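Local coordinates for protein D-alanyl-D-alanine carboxypeptidase DacB2 (Mycobacterium tuberculosis H37Rv, PDB 4RYE) that acts as a D,D-carboxypeptidase on synthetic pentapeptides and probably trims peptidoglycan stem peptides, as a penicillin-binding protein of the peptidase S11 family, probably through a serine acyl-ester, at residues D17-T22 with W247-T252; Q32-R37 with G226-V231; Q199-A204 with T252-G257; G237-K240 with P244-W247. All coordinates share one frame; numbering follows the deposited sequence.

Interaction 1: D17-T22 with W247-T252; sequences DGPAQT and WDQAAT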
loop_
_atom_site.group_PDB
_atom_site.type_symbol
_atom_site.label_atom_id
_atom_site.label_comp_id
_atom_site.label_asym_id
_atom_site.label_seq_id
_atom_site.Cartn_x
_atom_site.Cartn_y
_atom_site.Cartn_z
ATOM N N ASP A 17 -4.887 19.153 -11.993
ATOM C CA ASP A 17 -3.501 18.974 -11.578
ATOM C C ASP A 17 -3.443 18.558 -10.108
ATOM O O ASP A 17 -4.341 18.886 -9.325
ATOM C CB ASP A 17 -2.692 20.258 -11.800
ATOM C CG ASP A 17 -2.668 20.695 -13.260
ATOM O OD1 ASP A 17 -3.011 19.879 -14.144
ATOM O OD2 ASP A 17 -2.297 21.863 -13.522
ATOM N N GLY A 18 -2.391 17.835 -9.738
ATOM C CA GLY A 18 -2.219 17.390 -8.365
ATOM C C GLY A 18 -0.756 17.182 -8.023
ATOM O O GLY A 18 0.103 17.249 -8.903
ATOM N N PRO A 19 -0.462 16.931 -6.738
ATOM C CA PRO A 19 0.921 16.801 -6.264
ATOM C C PRO A 19 1.649 15.559 -6.778
ATOM O O PRO A 19 2.875 15.597 -6.882
ATOM C CB PRO A 19 0.762 16.722 -4.739
ATOM C CG PRO A 19 -0.652 16.263 -4.520
ATOM C CD PRO A 19 -1.425 16.926 -5.623
ATOM N N ALA A 20 0.926 14.480 -7.071
ATOM C CA ALA A 20 1.570 13.235 -7.508
ATOM C C ALA A 20 2.209 13.398 -8.885
ATOM O O ALA A 20 1.555 13.850 -9.817
ATOM C CB ALA A 20 0.565 12.076 -7.527
ATOM N N GLN A 21 3.481 13.027 -9.024
ATOM C CA GLN A 21 4.139 13.163 -10.325
ATOM C C GLN A 21 3.887 11.975 -11.267
ATOM O O GLN A 21 3.972 12.133 -12.481
ATOM C CB GLN A 21 5.635 13.471 -10.179
ATOM C CG GLN A 21 5.905 14.879 -9.644
ATOM C CD GLN A 21 5.277 15.951 -10.506
ATOM O OE1 GLN A 21 5.775 16.257 -11.588
ATOM N NE2 GLN A 21 4.164 16.517 -10.041
ATOM N N THR A 22 3.596 10.795 -10.715
ATOM C CA THR A 22 3.078 9.694 -11.530
ATOM C C THR A 22 1.848 9.128 -10.849
ATOM O O THR A 22 1.746 9.177 -9.634
ATOM C CB THR A 22 4.083 8.532 -11.717
ATOM O OG1 THR A 22 4.099 7.724 -10.535
ATOM C CG2 THR A 22 5.502 9.061 -12.041
ATOM N N TRP A 247 -4.859 13.436 -0.181
ATOM C CA TRP A 247 -6.224 12.949 0.024
ATOM C C TRP A 247 -7.160 13.580 -0.996
ATOM O O TRP A 247 -8.084 12.920 -1.491
ATOM C CB TRP A 247 -6.737 13.237 1.445
ATOM C CG TRP A 247 -5.889 12.670 2.565
ATOM C CD1 TRP A 247 -5.357 13.363 3.616
ATOM C CD2 TRP A 247 -5.481 11.301 2.741
ATOM N NE1 TRP A 247 -4.643 12.514 4.430
ATOM C CE2 TRP A 247 -4.703 11.243 3.916
ATOM C CE3 TRP A 247 -5.695 10.122 2.019
ATOM C CZ2 TRP A 247 -4.144 10.052 4.389
ATOM C CZ3 TRP A 247 -5.135 8.937 2.489
ATOM C CH2 TRP A 247 -4.374 8.914 3.664
ATOM N N ASP A 248 -6.918 14.859 -1.291
ATOM C CA ASP A 248 -7.687 15.607 -2.282
ATOM C C ASP A 248 -7.550 14.980 -3.667
ATOM O O ASP A 248 -8.550 14.719 -4.344
ATOM C CB ASP A 248 -7.238 17.082 -2.336
ATOM C CG ASP A 248 -7.699 17.890 -1.129
ATOM O OD1 ASP A 248 -8.750 17.557 -0.542
ATOM O OD2 ASP A 248 -7.009 18.872 -0.775
ATOM N N GLN A 249 -6.311 14.739 -4.087
ATOM C CA GLN A 249 -6.054 14.228 -5.429
ATOM C C GLN A 249 -6.577 12.803 -5.590
ATOM O O GLN A 249 -7.037 12.426 -6.663
ATOM C CB GLN A 249 -4.560 14.317 -5.782
ATOM C CG GLN A 249 -4.171 13.550 -7.048
ATOM C CD GLN A 249 -2.780 13.911 -7.562
ATOM O OE1 GLN A 249 -1.834 14.072 -6.788
ATOM N NE2 GLN A 249 -2.657 14.054 -8.876
ATOM N N ALA A 250 -6.509 12.010 -4.524
ATOM C CA ALA A 250 -7.040 10.654 -4.580
ATOM C C ALA A 250 -8.543 10.705 -4.799
ATOM O O ALA A 250 -9.080 9.956 -5.606
ATOM C CB ALA A 250 -6.706 9.873 -3.303
ATOM N N ALA A 251 -9.221 11.579 -4.068
ATOM C CA ALA A 251 -10.666 11.698 -4.204
ATOM C C ALA A 251 -10.998 12.243 -5.599
ATOM O O ALA A 251 -11.975 11.835 -6.223
ATOM C CB ALA A 251 -11.228 12.599 -3.115
ATOM N N THR A 252 -10.178 13.171 -6.079
ATOM C CA THR A 252 -10.356 13.727 -7.420
ATOM C C THR A 252 -10.215 12.649 -8.506
ATOM O O THR A 252 -11.007 12.607 -9.454
ATOM C CB THR A 252 -9.376 14.889 -7.666
ATOM O OG1 THR A 252 -9.819 16.031 -6.927
ATOM C CG2 THR A 252 -9.310 15.252 -9.143
#
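Gly18 and Gln249 have the closest CA atoms of this contact, 5.8 Å apart. Residues 17-22 form an irregular loop leading into strand 22-27. Residues 247-252 are part of helix 246-259, the C-terminal helix packed on the antiparallel sheet of this serine beta-lactamase-type fold. The contact therefore ties the loop before strand 22-27 to that helix. Within the helix segment, Ala251 N bonds to Trp247 O and Thr252 N to Asp248 O.

One side chain carries the helix side. Gln249 has CG anti to the backbone N (chi1 168°) and is extended beyond it, which brings its amide out to the loop. OE1 accepts a hydrogen bond from Ala20 N at 2.8 Å. The bond is nearly straight, with an N-H...O angle of 163°, and it uses a lone pair in the carbonyl plane. This buried loop N-H is thus satisfied by a helix side chain. The other half of the amide lies by Gly18, with NE2 3.4 Å from Gly18 CA. Pro19 runs past Gln249 in the opposite direction, and its own N has no hydrogen to give. Met234 of strand 228-237 touches both Ala20 and Gln249 from the sheet. OE1 is also packed against carbon: Pro19 CD lies 3.1 Å from Gln249 OE1, and Ala20 CB 3.2 Å from it.

Interaction 2: Q32-R37 with G226-V231; sequences QVLAGR and GGRRLV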
loop_
_atom_site.group_PDB
_atom_site.type_symbol
_atom_site.label_atom_id
_atom_site.label_comp_id
_atom_site.label_asym_id
_atom_site.label_seq_id
_atom_site.Cartn_x
_atom_site.Cartn_y
_atom_site.Cartn_z
ATOM N N GLN A 32 -8.916 -2.879 -16.893
ATOM C CA GLN A 32 -8.841 -1.731 -17.804
ATOM C C GLN A 32 -8.120 -0.575 -17.123
ATOM O O GLN A 32 -8.353 -0.306 -15.950
ATOM C CB GLN A 32 -10.234 -1.216 -18.172
ATOM C CG GLN A 32 -11.124 -2.143 -18.972
ATOM C CD GLN A 32 -12.579 -1.678 -18.925
ATOM O OE1 GLN A 32 -13.328 -2.038 -18.009
ATOM N NE2 GLN A 32 -12.973 -0.846 -19.891
ATOM N N VAL A 33 -7.250 0.107 -17.854
ATOM C CA VAL A 33 -6.641 1.340 -17.349
ATOM C C VAL A 33 -7.438 2.533 -17.877
ATOM O O VAL A 33 -7.610 2.687 -19.088
ATOM C CB VAL A 33 -5.148 1.443 -17.750
ATOM C CG1 VAL A 33 -4.557 2.769 -17.296
ATOM C CG2 VAL A 33 -4.366 0.285 -17.136
ATOM N N LEU A 34 -7.945 3.364 -16.968
ATOM C CA LEU A 34 -8.784 4.499 -17.360
ATOM C C LEU A 34 -7.955 5.730 -17.701
ATOM O O LEU A 34 -8.296 6.500 -18.609
ATOM C CB LEU A 34 -9.787 4.838 -16.251
ATOM C CG LEU A 34 -10.958 3.896 -15.957
ATOM C CD1 LEU A 34 -10.509 2.561 -15.421
ATOM C CD2 LEU A 34 -11.889 4.542 -14.961
ATOM N N ALA A 35 -6.866 5.924 -16.962
ATOM C CA ALA A 35 -5.982 7.060 -17.197
ATOM C C ALA A 35 -4.671 6.825 -16.475
ATOM O O ALA A 35 -4.609 6.056 -15.532
ATOM C CB ALA A 35 -6.635 8.368 -16.711
ATOM N N GLY A 36 -3.619 7.502 -16.911
ATOM C CA GLY A 36 -2.348 7.364 -16.233
ATOM C C GLY A 36 -1.424 8.500 -16.581
ATOM O O GLY A 36 -1.546 9.113 -17.651
ATOM N N ARG A 37 -0.518 8.809 -15.662
ATOM C CA ARG A 37 0.548 9.744 -15.957
ATOM C C ARG A 37 1.873 9.103 -15.584
ATOM O O ARG A 37 2.097 8.795 -14.410
ATOM C CB ARG A 37 0.367 11.046 -15.190
ATOM C CG ARG A 37 1.459 12.055 -15.508
ATOM C CD ARG A 37 1.253 13.371 -14.785
ATOM N NE ARG A 37 2.379 14.270 -15.008
ATOM C CZ ARG A 37 2.796 15.175 -14.131
ATOM N NH1 ARG A 37 2.177 15.301 -12.965
ATOM N NH2 ARG A 37 3.834 15.950 -14.420
ATOM N N GLY A 226 -21.282 2.821 -7.479
ATOM C CA GLY A 226 -22.153 2.651 -8.632
ATOM C C GLY A 226 -21.912 1.346 -9.358
ATOM O O GLY A 226 -22.181 1.226 -10.539
ATOM N N GLY A 227 -21.399 0.357 -8.645
ATOM C CA GLY A 227 -21.230 -0.965 -9.222
ATOM C C GLY A 227 -19.862 -1.211 -9.831
ATOM O O GLY A 227 -19.562 -2.329 -10.252
ATOM N N ARG A 228 -19.032 -0.172 -9.880
ATOM C CA ARG A 228 -17.673 -0.300 -10.413
ATOM C C ARG A 228 -16.655 -0.166 -9.279
ATOM O O ARG A 228 -16.891 0.539 -8.313
ATOM C CB ARG A 228 -17.421 0.771 -11.476
ATOM C CG ARG A 228 -16.090 0.653 -12.188
ATOM C CD ARG A 228 -15.963 1.627 -13.371
ATOM N NE ARG A 228 -15.009 1.083 -14.335
ATOM C CZ ARG A 228 -14.653 1.661 -15.479
ATOM N NH1 ARG A 228 -15.139 2.843 -15.821
ATOM N NH2 ARG A 228 -13.785 1.052 -16.275
ATOM N N ARG A 229 -15.527 -0.855 -9.389
ATOM C CA ARG A 229 -14.496 -0.749 -8.371
ATOM C C ARG A 229 -13.194 -0.291 -9.020
ATOM O O ARG A 229 -12.760 -0.850 -10.029
ATOM C CB ARG A 229 -14.347 -2.092 -7.649
ATOM C CG ARG A 229 -15.698 -2.634 -7.142
ATOM C CD ARG A 229 -15.544 -3.735 -6.101
ATOM N NE ARG A 229 -14.988 -4.959 -6.670
ATOM C CZ ARG A 229 -14.765 -6.068 -5.968
ATOM N NH1 ARG A 229 -15.048 -6.098 -4.675
ATOM N NH2 ARG A 229 -14.259 -7.143 -6.552
ATOM N N LEU A 230 -12.582 0.736 -8.442
ATOM C CA LEU A 230 -11.393 1.334 -9.031
ATOM C C LEU A 230 -10.211 1.188 -8.102
ATOM O O LEU A 230 -10.366 1.107 -6.888
ATOM C CB LEU A 230 -11.613 2.823 -9.325
ATOM C CG LEU A 230 -12.698 3.209 -10.348
ATOM C CD1 LEU A 230 -12.780 4.727 -10.511
ATOM C CD2 LEU A 230 -12.462 2.539 -11.710
ATOM N N VAL A 231 -9.022 1.187 -8.687
ATOM C CA VAL A 231 -7.808 1.156 -7.906
ATOM C C VAL A 231 -6.880 2.230 -8.468
ATOM O O VAL A 231 -6.780 2.404 -9.687
ATOM C CB VAL A 231 -7.173 -0.253 -7.915
ATOM C CG1 VAL A 231 -6.894 -0.721 -9.338
ATOM C CG2 VAL A 231 -5.900 -0.289 -7.077
#
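Leu34 meets both Leu230 and Arg228 across this contact. The two strands belong to the same antiparallel sheet, but strand 22-27 lies between them. The axes of their short segments come no closer than 9.2 Å, their N-to-C directions 61° apart, and the contact is made by side chains.

The packed part is apolar. Leu34 CD2 touches Leu230 CD2 at 3.9 Å, the two side chains crossing at about a right angle. Trp256 of helix 246-259 lies against Leu34, and Phe254 and Phe258 lie against Leu230, so this end is buried between sheet and helix. Leu34 also reaches Arg228, which comes from the opposite direction on an extended chain. Leu34 CD2 sits 3.6 Å above one face of the Arg228 guanidinium, offset toward the rim.

The other side is looser and partly exposed. Gln32 crosses Arg228 at about a right angle, with OE1 3.6 Å from Arg228 NH2 and the amide and guanidinium planes 34° apart. Gln32 OE1 bonds instead to Ser30 OG. Arg228 NE forms a salt bridge with Asp27 OD2 of the intervening strand. The guanidinium N-H bonds lie in its plane, so its face can rest against the Leu34 methyls while NE is paired with Asp27.

Interaction 3: Q199-A204 with T252-G257; sequences QRYPGA and TLFDWG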
loop_
_atom_site.group_PDB
_atom_site.type_symbol
_atom_site.label_atom_id
_atom_site.label_comp_id
_atom_site.label_asym_id
_atom_site.label_seq_id
_atom_site.Cartn_x
_atom_site.Cartn_y
_atom_site.Cartn_z
ATOM N N GLN A 199 -12.331 7.591 5.909
ATOM C CA GLN A 199 -13.200 8.536 6.596
ATOM C C GLN A 199 -13.719 9.659 5.695
ATOM O O GLN A 199 -14.795 10.199 5.932
ATOM C CB GLN A 199 -12.464 9.132 7.803
ATOM C CG GLN A 199 -11.985 8.088 8.804
ATOM C CD GLN A 199 -10.890 8.606 9.716
ATOM O OE1 GLN A 199 -9.852 9.081 9.253
ATOM N NE2 GLN A 199 -11.114 8.513 11.022
ATOM N N ARG A 200 -12.958 10.024 4.671
ATOM C CA ARG A 200 -13.315 11.203 3.878
ATOM C C ARG A 200 -14.051 10.882 2.589
ATOM O O ARG A 200 -14.730 11.745 2.020
ATOM C CB ARG A 200 -12.061 11.998 3.522
ATOM C CG ARG A 200 -11.326 12.580 4.710
ATOM C CD ARG A 200 -9.869 12.804 4.339
ATOM N NE ARG A 200 -9.106 13.419 5.419
ATOM C CZ ARG A 200 -8.860 14.719 5.490
ATOM N NH1 ARG A 200 -9.321 15.519 4.540
ATOM N NH2 ARG A 200 -8.155 15.214 6.499
ATOM N N TYR A 201 -13.893 9.655 2.110
ATOM C CA TYR A 201 -14.406 9.294 0.793
ATOM C C TYR A 201 -15.337 8.087 0.860
ATOM O O TYR A 201 -14.862 6.954 0.927
ATOM C CB TYR A 201 -13.242 8.976 -0.156
ATOM C CG TYR A 201 -13.684 8.980 -1.595
ATOM C CD1 TYR A 201 -13.817 10.171 -2.282
ATOM C CD2 TYR A 201 -14.008 7.801 -2.251
ATOM C CE1 TYR A 201 -14.242 10.198 -3.601
ATOM C CE2 TYR A 201 -14.435 7.815 -3.585
ATOM C CZ TYR A 201 -14.555 9.018 -4.244
ATOM O OH TYR A 201 -14.983 9.053 -5.555
ATOM N N PRO A 202 -16.664 8.328 0.867
ATOM C CA PRO A 202 -17.635 7.226 0.837
ATOM C C PRO A 202 -17.356 6.250 -0.296
ATOM O O PRO A 202 -17.201 6.665 -1.448
ATOM C CB PRO A 202 -18.959 7.947 0.591
ATOM C CG PRO A 202 -18.786 9.245 1.354
ATOM C CD PRO A 202 -17.323 9.627 1.101
ATOM N N GLY A 203 -17.274 4.968 0.044
ATOM C CA GLY A 203 -16.985 3.935 -0.936
ATOM C C GLY A 203 -15.533 3.497 -0.992
ATOM O O GLY A 203 -15.198 2.549 -1.698
ATOM N N ALA A 204 -14.653 4.191 -0.277
ATOM C CA ALA A 204 -13.263 3.729 -0.182
ATOM C C ALA A 204 -13.242 2.336 0.460
ATOM O O ALA A 204 -14.000 2.079 1.385
ATOM C CB ALA A 204 -12.435 4.709 0.639
ATOM N N THR A 252 -10.178 13.171 -6.079
ATOM C CA THR A 252 -10.356 13.727 -7.420
ATOM C C THR A 252 -10.215 12.649 -8.506
ATOM O O THR A 252 -11.007 12.607 -9.454
ATOM C CB THR A 252 -9.376 14.889 -7.666
ATOM O OG1 THR A 252 -9.819 16.031 -6.927
ATOM C CG2 THR A 252 -9.310 15.252 -9.143
ATOM N N LEU A 253 -9.229 11.769 -8.362
ATOM C CA LEU A 253 -9.023 10.688 -9.334
ATOM C C LEU A 253 -10.138 9.652 -9.307
ATOM O O LEU A 253 -10.614 9.226 -10.359
ATOM C CB LEU A 253 -7.667 10.013 -9.134
ATOM C CG LEU A 253 -6.480 10.837 -9.638
ATOM C CD1 LEU A 253 -5.178 10.138 -9.301
ATOM C CD2 LEU A 253 -6.597 11.080 -11.152
ATOM N N PHE A 254 -10.565 9.263 -8.108
ATOM C CA PHE A 254 -11.692 8.342 -7.967
ATOM C C PHE A 254 -12.965 8.940 -8.561
ATOM O O PHE A 254 -13.655 8.275 -9.351
ATOM C CB PHE A 254 -11.910 7.975 -6.485
ATOM C CG PHE A 254 -10.988 6.880 -5.971
ATOM C CD1 PHE A 254 -10.817 5.689 -6.677
ATOM C CD2 PHE A 254 -10.307 7.042 -4.770
ATOM C CE1 PHE A 254 -9.976 4.681 -6.190
ATOM C CE2 PHE A 254 -9.467 6.052 -4.282
ATOM C CZ PHE A 254 -9.298 4.865 -4.991
ATOM N N ASP A 255 -13.272 10.187 -8.191
ATOM C CA ASP A 255 -14.441 10.888 -8.726
ATOM C C ASP A 255 -14.394 10.924 -10.256
ATOM O O ASP A 255 -15.393 10.652 -10.930
ATOM C CB ASP A 255 -14.503 12.342 -8.228
ATOM C CG ASP A 255 -15.077 12.478 -6.819
ATOM O OD1 ASP A 255 -15.551 11.477 -6.244
ATOM O OD2 ASP A 255 -15.064 13.614 -6.292
ATOM N N TRP A 256 -13.240 11.298 -10.798
ATOM C CA TRP A 256 -13.077 11.347 -12.248
ATOM C C TRP A 256 -13.319 9.970 -12.871
ATOM O O TRP A 256 -13.997 9.854 -13.894
ATOM C CB TRP A 256 -11.692 11.871 -12.627
ATOM C CG TRP A 256 -11.474 11.919 -14.121
ATOM C CD1 TRP A 256 -11.738 12.963 -14.964
ATOM C CD2 TRP A 256 -10.961 10.861 -14.939
ATOM N NE1 TRP A 256 -11.415 12.616 -16.253
ATOM C CE2 TRP A 256 -10.942 11.330 -16.263
ATOM C CE3 TRP A 256 -10.521 9.560 -14.677
ATOM C CZ2 TRP A 256 -10.493 10.536 -17.332
ATOM C CZ3 TRP A 256 -10.076 8.779 -15.737
ATOM C CH2 TRP A 256 -10.066 9.267 -17.040
ATOM N N GLY A 257 -12.776 8.934 -12.243
ATOM C CA GLY A 257 -12.927 7.578 -12.739
ATOM C C GLY A 257 -14.365 7.083 -12.697
ATOM O O GLY A 257 -14.814 6.368 -13.594
#
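Tyr201 faces Phe254 and Asp255 of helix 246-259. It is the first residue to leave helical backbone angles after the short helix 197-200. A chi1 of -164° swings its ring away from the backbone N, out to the longer helix. Tyr201 OH donates a hydrogen bond to Asp255 OD1 at 2.6 Å. The carboxylate oxygen lies at the ring edge, near the ring plane. The hydroxyl meets it on the anti side, 29° out of the carboxylate plane. Asp255 runs past the tyrosine in the opposite direction.

Beside this bond the contact is apolar. Tyr201 CZ lies 3.6 Å from Phe254 CB. The two rings are oblique, with centroids 5.7 Å apart and planes at 32°. Phe254 continues onto Leu230 and Ile232 of strand 228-237, so the tyrosine reaches the packing layer between the C-terminal helix and the sheet of this penicillin-binding protein. Arg225 makes a cation-pi contact with Tyr201 and a long, weak ion pair with Asp255 OD1.

From Tyr201 the chain enters a type II beta turn through Pro202 and Gly203. Gly203 has a positive phi, as the third residue of such a turn commonly does. Ala204 N closes the turn by bonding to Tyr201 O at 3.0 Å, where strand 204-212 begins.

Interaction 4: G237-K240 with P244-W247; sequences GLVK and PTYW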
loop_
_atom_site.group_PDB
_atom_site.type_symbol
_atom_site.label_atom_id
_atom_site.label_comp_id
_atom_site.label_asym_id
_atom_site.label_seq_id
_atom_site.Cartn_x
_atom_site.Cartn_y
_atom_site.Cartn_z
ATOM N N GLY A 237 5.305 12.505 -4.964
ATOM C CA GLY A 237 4.616 13.778 -4.884
ATOM C C GLY A 237 4.895 14.554 -3.622
ATOM O O GLY A 237 5.219 13.972 -2.583
ATOM N N LEU A 238 4.786 15.877 -3.716
ATOM C CA LEU A 238 4.896 16.737 -2.554
ATOM C C LEU A 238 3.758 17.751 -2.567
ATOM O O LEU A 238 3.490 18.379 -3.593
ATOM C CB LEU A 238 6.248 17.455 -2.538
ATOM C CG LEU A 238 7.471 16.568 -2.303
ATOM C CD1 LEU A 238 8.756 17.373 -2.413
ATOM C CD2 LEU A 238 7.386 15.865 -0.956
ATOM N N VAL A 239 3.092 17.903 -1.426
ATOM C CA VAL A 239 1.990 18.853 -1.302
ATOM C C VAL A 239 2.499 20.278 -1.098
ATOM O O VAL A 239 3.320 20.538 -0.219
ATOM C CB VAL A 239 1.045 18.478 -0.147
ATOM C CG1 VAL A 239 -0.092 19.492 -0.037
ATOM C CG2 VAL A 239 0.494 17.085 -0.352
ATOM N N LYS A 240 2.013 21.200 -1.921
ATOM C CA LYS A 240 2.372 22.609 -1.780
ATOM C C LYS A 240 1.332 23.333 -0.927
ATOM O O LYS A 240 0.161 22.941 -0.907
ATOM C CB LYS A 240 2.486 23.255 -3.162
ATOM C CG LYS A 240 3.433 22.498 -4.086
ATOM C CD LYS A 240 3.260 22.896 -5.544
ATOM C CE LYS A 240 3.976 21.913 -6.478
ATOM N NZ LYS A 240 3.312 20.561 -6.543
ATOM N N PRO A 244 -3.608 21.082 -3.614
ATOM C CA PRO A 244 -4.339 19.875 -3.211
ATOM C C PRO A 244 -3.437 18.960 -2.393
ATOM O O PRO A 244 -2.238 18.891 -2.673
ATOM C CB PRO A 244 -4.676 19.203 -4.547
ATOM C CG PRO A 244 -4.588 20.306 -5.577
ATOM C CD PRO A 244 -3.510 21.223 -5.077
ATOM N N THR A 245 -4.001 18.287 -1.392
ATOM C CA THR A 245 -3.271 17.288 -0.616
ATOM C C THR A 245 -3.355 15.955 -1.326
ATOM O O THR A 245 -4.049 15.824 -2.335
ATOM C CB THR A 245 -3.894 17.098 0.774
ATOM O OG1 THR A 245 -5.215 16.560 0.624
ATOM C CG2 THR A 245 -3.958 18.421 1.523
ATOM N N TYR A 246 -2.669 14.943 -0.805
ATOM C CA TYR A 246 -2.764 13.633 -1.417
ATOM C C TYR A 246 -4.183 13.087 -1.272
ATOM O O TYR A 246 -4.666 12.371 -2.149
ATOM C CB TYR A 246 -1.718 12.666 -0.837
ATOM C CG TYR A 246 -0.636 12.277 -1.831
ATOM C CD1 TYR A 246 -0.040 13.233 -2.651
ATOM C CD2 TYR A 246 -0.200 10.962 -1.940
ATOM C CE1 TYR A 246 0.953 12.883 -3.564
ATOM C CE2 TYR A 246 0.795 10.604 -2.846
ATOM C CZ TYR A 246 1.364 11.567 -3.655
ATOM O OH TYR A 246 2.352 11.219 -4.558
ATOM N N TRP A 247 -4.859 13.436 -0.181
ATOM C CA TRP A 247 -6.224 12.949 0.024
ATOM C C TRP A 247 -7.160 13.580 -0.996
ATOM O O TRP A 247 -8.084 12.920 -1.491
ATOM C CB TRP A 247 -6.737 13.237 1.445
ATOM C CG TRP A 247 -5.889 12.670 2.565
ATOM C CD1 TRP A 247 -5.357 13.363 3.616
ATOM C CD2 TRP A 247 -5.481 11.301 2.741
ATOM N NE1 TRP A 247 -4.643 12.514 4.430
ATOM C CE2 TRP A 247 -4.703 11.243 3.916
ATOM C CE3 TRP A 247 -5.695 10.122 2.019
ATOM C CZ2 TRP A 247 -4.144 10.052 4.389
ATOM C CZ3 TRP A 247 -5.135 8.937 2.489
ATOM C CH2 TRP A 247 -4.374 8.914 3.664
HETATM O O HOH W 1 -0.212 20.297 -3.513
#
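Val239 and Tyr246 carry this contact from opposite segments. Val239 directs its two methyls at the backbone of residues 244-246. Its chi1 of 180° turns CG1 away from the valine's own N, and this methyl lies 3.5 Å from Pro244 O. CG2 points to the next part of the chain, 3.8 Å from Thr245 CA and equally close to Tyr246 N. Both methyls lie against the backbone just ahead of the helix. The closest side-chain neighbour here is looser, with Val239 CG1 4.3 Å from Thr245 CG2.

Tyr246 works in the other direction. Its ring reaches back to Gly237, the last residue of strand 228-237, and meets Gly237 CA obliquely. Tyr246 OH lies 3.4 Å from Gly237 CA. It is also near Gly237 N, but the angle is poor for a hydrogen bond. The hydroxyl makes a weak hydrogen bond to Lys217 O instead, and Gly237 is backbone-bonded to the same residue. Pro19 and Ala20 of the N-terminal loop touch the tyrosine too. Its side chain is about 11 Å from that of Ser47, the inferred acyl-ester serine. Gly237 and Tyr246 are buried, while Lys240 and Pro244 are exposed.

The two segments flank the loop that connects strand 228-237 to helix 246-259. Thr245 is the N-cap of this helix, and its OG1 accepts a hydrogen bond from Asp248 N. Across the loop a water bridges the backbones. It accepts from Lys240 N at 2.9 Å and donates to Pro244 O at 2.6 Å.

Interactions 4, 1 and 3, in that order, follow helix 246-259 from its N-cap onward. Interaction 2 joins strands 32-37 and 228-237 on the sheet beneath it. Interactions 1 and 3 are buried, although Asp255 in interaction 3 is exposed. Interactions 2 and 4 are partly buried. The first and third each rest on one direct hydrogen bond, with a buried amide in one and a tyrosine-carboxylate pair in the other. Interaction 2 has no hydrogen bond between its segments, and interaction 4 relies on packing and a water bridge. Pro19 packs on Tyr246, linking interactions 1 and 4. Leu230 and Ala35 pack on the 252-257 segment, linking 2 and 3.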